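Local coordinates for AbyA5 (Verrucosispora maris, PDB 4YWF), which catalyses acetate elimination in spirotetronate biosynthesis, acting as an esterase-like lyase of the alpha/beta-hydrolase superfamily, at residues R119-L122 and G127-R130; E176-G181 and L189-L194. The protein carries 4 engineered substitutions. One frame throughout, in Å; residues are numbered along the deposited sequence.

Contact 1. Residues R119-L122 and G127-R130; sequences RLEL and GVVR
L122 and V129 form an antiparallel hydrogen-bonded pair in the beta hairpin at the sheet edge, where the axes of the two segments approach to 4.7 Å, their directions 163° apart. L122 N reaches V129 O at 2.8 Å, and V129 N returns a bond to L122 O at 2.9 Å, both nearly straight. E121 and R130 make the adjoining non-hydrogen-bonded pair. On the L122 and V129 face the two side chains stand beside each other, CB to CB 4.4 Å, and helix 194-201 covers L122.

The other face is mainly polar: E121 and R130 lie alongside, their planes 68° apart, and E121 OE1 forms a salt bridge with R130 NH2 at 2.7 Å; R130 NE is just as near that oxygen. V128 adds an apolar methyl, CG1, 3.7 Å from E121 CG. R119, bent at chi3 (-91°), brings CD and NE over one face of the R130 guanidinium; the close approach of the donors R119 NE and NH2 to R130 NH1 is doubtful.

A leucine in place of R130 would probably leave the E121 carboxylate without its charged mate. Backbone bonds thus set the pairing, while E121 probably offsets the charge of R119 and R130.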
# COMPACT_ATOMS: atom_id res chain seq x y z
N ARG A 119 -11.61 1.47 -13.91
CA ARG A 119 -12.03 1.58 -12.51
C ARG A 119 -12.89 0.39 -12.12
O ARG A 119 -13.83 0.03 -12.84
CB ARG A 119 -12.86 2.87 -12.36
CG ARG A 119 -13.67 2.94 -11.08
CD ARG A 119 -14.49 4.21 -11.01
NE ARG A 119 -13.71 5.22 -10.34
CZ ARG A 119 -13.56 6.46 -10.76
NH1 ARG A 119 -14.20 6.92 -11.84
NH2 ARG A 119 -12.79 7.27 -10.03
N LEU A 120 -12.58 -0.20 -10.99
CA LEU A 120 -13.39 -1.24 -10.40
C LEU A 120 -14.01 -0.65 -9.12
O LEU A 120 -13.38 0.02 -8.36
CB LEU A 120 -12.52 -2.43 -10.03
CG LEU A 120 -11.66 -3.04 -11.14
CD1 LEU A 120 -10.84 -4.19 -10.57
CD2 LEU A 120 -12.56 -3.51 -12.29
N GLU A 121 -15.27 -0.95 -8.87
CA GLU A 121 -15.97 -0.53 -7.64
C GLU A 121 -16.66 -1.78 -7.08
O GLU A 121 -17.43 -2.44 -7.78
CB GLU A 121 -17.00 0.56 -7.95
CG GLU A 121 -17.47 1.34 -6.71
CD GLU A 121 -17.84 2.82 -6.97
OE1 GLU A 121 -17.35 3.43 -7.96
OE2 GLU A 121 -18.60 3.40 -6.18
N LEU A 122 -16.31 -2.14 -5.85
CA LEU A 122 -16.86 -3.28 -5.16
C LEU A 122 -17.72 -2.79 -4.00
O LEU A 122 -17.24 -2.22 -3.04
CB LEU A 122 -15.72 -4.16 -4.63
CG LEU A 122 -14.77 -4.76 -5.68
CD1 LEU A 122 -13.73 -3.78 -6.27
CD2 LEU A 122 -14.02 -5.93 -5.07
N GLY A 127 -18.80 -1.82 3.30
CA GLY A 127 -18.57 -0.52 2.62
C GLY A 127 -18.03 -0.68 1.19
O GLY A 127 -17.82 -1.79 0.67
N VAL A 128 -17.82 0.43 0.50
CA VAL A 128 -17.40 0.37 -0.87
C VAL A 128 -15.86 0.34 -0.97
O VAL A 128 -15.23 1.00 -0.22
CB VAL A 128 -17.97 1.55 -1.66
CG1 VAL A 128 -17.23 1.73 -3.01
CG2 VAL A 128 -19.46 1.33 -1.87
N VAL A 129 -15.30 -0.45 -1.88
CA VAL A 129 -13.83 -0.44 -2.16
C VAL A 129 -13.64 -0.12 -3.63
O VAL A 129 -14.21 -0.84 -4.45
CB VAL A 129 -13.21 -1.85 -1.89
CG1 VAL A 129 -11.73 -1.88 -2.18
CG2 VAL A 129 -13.45 -2.25 -0.46
N ARG A 130 -12.88 0.93 -3.97
CA ARG A 130 -12.51 1.21 -5.37
C ARG A 130 -11.08 0.78 -5.69
O ARG A 130 -10.20 0.74 -4.81
CB ARG A 130 -12.68 2.71 -5.72
CG ARG A 130 -14.14 3.09 -5.88
CD ARG A 130 -14.39 4.58 -5.77
NE ARG A 130 -15.58 4.96 -6.54
CZ ARG A 130 -15.62 5.86 -7.52
NH1 ARG A 130 -14.54 6.56 -7.86
NH2 ARG A 130 -16.76 6.08 -8.18

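Contact 2. Residues E176-G181 and L189-L194; sequences EMPGVG and LDSAAL. Engineered in segment 176-181: M177 (natural residue Leu).
P178 and S191 meet where two parts of one connection fold back on each other, in the loop that leads from strand 171-174 to helix 194-201 of the alpha/beta-hydrolase fold. The first part makes a type II beta turn from M177 to V180, closed by V180 N donating to M177 O, with G179 at the positive phi (93°) of its third position. The packing is snug in a small buried patch. There CG of the P178 ring comes 3.6 Å from S191 OG, with L185 and Y187 also against the proline. S191 OG lies beside its own backbone N (chi1 -74°), and its hydrogen bond is with D188 N rather than with anything in the turn.

E176 faces away, its carboxylate held by a salt bridge from OE2 to K155 and by a bond with E182 N. M177, an engineered selenomethionine, packs instead on Y187 and on helix 218-226.

The outer side is loose: L189, D190 and A193 are exposed and touch nothing of the turn. A193 N bonds to D190 O, and L194 N to S191 O, as the chain winds into the helix. Back on the buried side, L194 makes the second point of contact, a looser approach in which its CD2 ends 4.2 Å from E176 O, the carbonyl oxygen that accepts a bond from N183 ND2.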
# COMPACT_ATOMS: atom_id res chain seq x y z
N GLU A 176 -6.10 0.09 -2.13
CA GLU A 176 -5.61 0.78 -0.94
C GLU A 176 -6.25 0.10 0.28
O GLU A 176 -7.23 -0.63 0.15
CB GLU A 176 -5.96 2.29 -0.97
CG GLU A 176 -7.45 2.51 -1.29
CD GLU A 176 -7.72 3.84 -1.97
OE1 GLU A 176 -6.79 4.64 -1.99
OE2 GLU A 176 -8.87 4.09 -2.44
N MSE A 177 -5.66 0.30 1.45
CA MSE A 177 -6.13 -0.39 2.69
C MSE A 177 -7.48 0.06 3.19
O MSE A 177 -7.95 1.11 2.75
CB MSE A 177 -5.07 -0.19 3.80
CG MSE A 177 -3.91 -1.14 3.53
SE MSE A 177 -2.52 -1.10 4.94
CE MSE A 177 -3.63 -1.89 6.40
N PRO A 178 -8.13 -0.71 4.11
CA PRO A 178 -9.38 -0.28 4.74
C PRO A 178 -9.16 1.03 5.42
O PRO A 178 -8.20 1.17 6.19
CB PRO A 178 -9.66 -1.39 5.78
CG PRO A 178 -9.04 -2.61 5.19
CD PRO A 178 -7.83 -2.13 4.47
N GLY A 179 -10.00 2.01 5.09
CA GLY A 179 -9.93 3.28 5.69
C GLY A 179 -9.08 4.28 4.96
O GLY A 179 -9.09 5.45 5.33
N VAL A 180 -8.28 3.83 3.97
CA VAL A 180 -7.37 4.67 3.26
C VAL A 180 -8.08 5.09 1.97
O VAL A 180 -8.73 4.26 1.32
CB VAL A 180 -6.06 3.91 2.95
CG1 VAL A 180 -5.13 4.69 2.08
CG2 VAL A 180 -5.34 3.50 4.23
N GLY A 181 -7.97 6.40 1.63
CA GLY A 181 -8.49 6.91 0.39
C GLY A 181 -9.98 6.70 0.30
O GLY A 181 -10.74 7.12 1.20
N LEU A 189 -9.77 -7.37 12.22
CA LEU A 189 -9.17 -8.72 12.23
C LEU A 189 -9.52 -9.58 11.00
O LEU A 189 -8.95 -10.67 10.84
CB LEU A 189 -9.58 -9.45 13.53
N ASP A 190 -10.49 -9.13 10.18
CA ASP A 190 -10.94 -9.85 8.99
C ASP A 190 -10.51 -9.20 7.66
O ASP A 190 -10.79 -9.72 6.57
CB ASP A 190 -12.46 -9.98 9.01
CG ASP A 190 -12.96 -10.96 10.08
OD1 ASP A 190 -12.16 -11.82 10.49
OD2 ASP A 190 -14.14 -10.86 10.53
N SER A 191 -9.75 -8.13 7.78
CA SER A 191 -9.29 -7.33 6.63
C SER A 191 -8.46 -8.12 5.63
O SER A 191 -8.45 -7.74 4.49
CB SER A 191 -8.45 -6.15 7.13
OG SER A 191 -9.28 -5.15 7.71
N ALA A 192 -7.80 -9.21 6.05
CA ALA A 192 -7.03 -10.08 5.14
C ALA A 192 -7.85 -10.72 3.99
O ALA A 192 -7.28 -11.20 3.02
CB ALA A 192 -6.34 -11.16 5.93
N ALA A 193 -9.18 -10.73 4.11
CA ALA A 193 -10.05 -11.22 3.06
C ALA A 193 -10.03 -10.35 1.77
O ALA A 193 -10.50 -10.78 0.71
CB ALA A 193 -11.49 -11.35 3.59
N LEU A 194 -9.46 -9.16 1.86
CA LEU A 194 -9.58 -8.17 0.81
C LEU A 194 -8.99 -8.67 -0.50
O LEU A 194 -9.55 -8.43 -1.56
CB LEU A 194 -8.92 -6.86 1.25
CG LEU A 194 -8.71 -5.81 0.14
CD1 LEU A 194 -10.08 -5.31 -0.32
CD2 LEU A 194 -7.81 -4.72 0.67

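How the contacts relate
Read from the N terminus, contact 1 comes first, closing the short turn between strands 118-124 and 127-134 at one end of the sheet. The chain then builds strand 143-148, helix 162-167 and strand 171-174, which pairs antiparallel with strand 127-134, before contact 2 closes a seven-residue loop ahead of helix 194-201. The two closures follow in series, neither nested nor crossing, with centres about 12 Å apart. They nonetheless touch: V129 CG1 packs on L194 CD1 at 4.2 Å. The loop closed by contact 2 also reaches the hairpin through N183, E184 and L185. Together the contacts tie the edge hairpin to the start of helix 194-201.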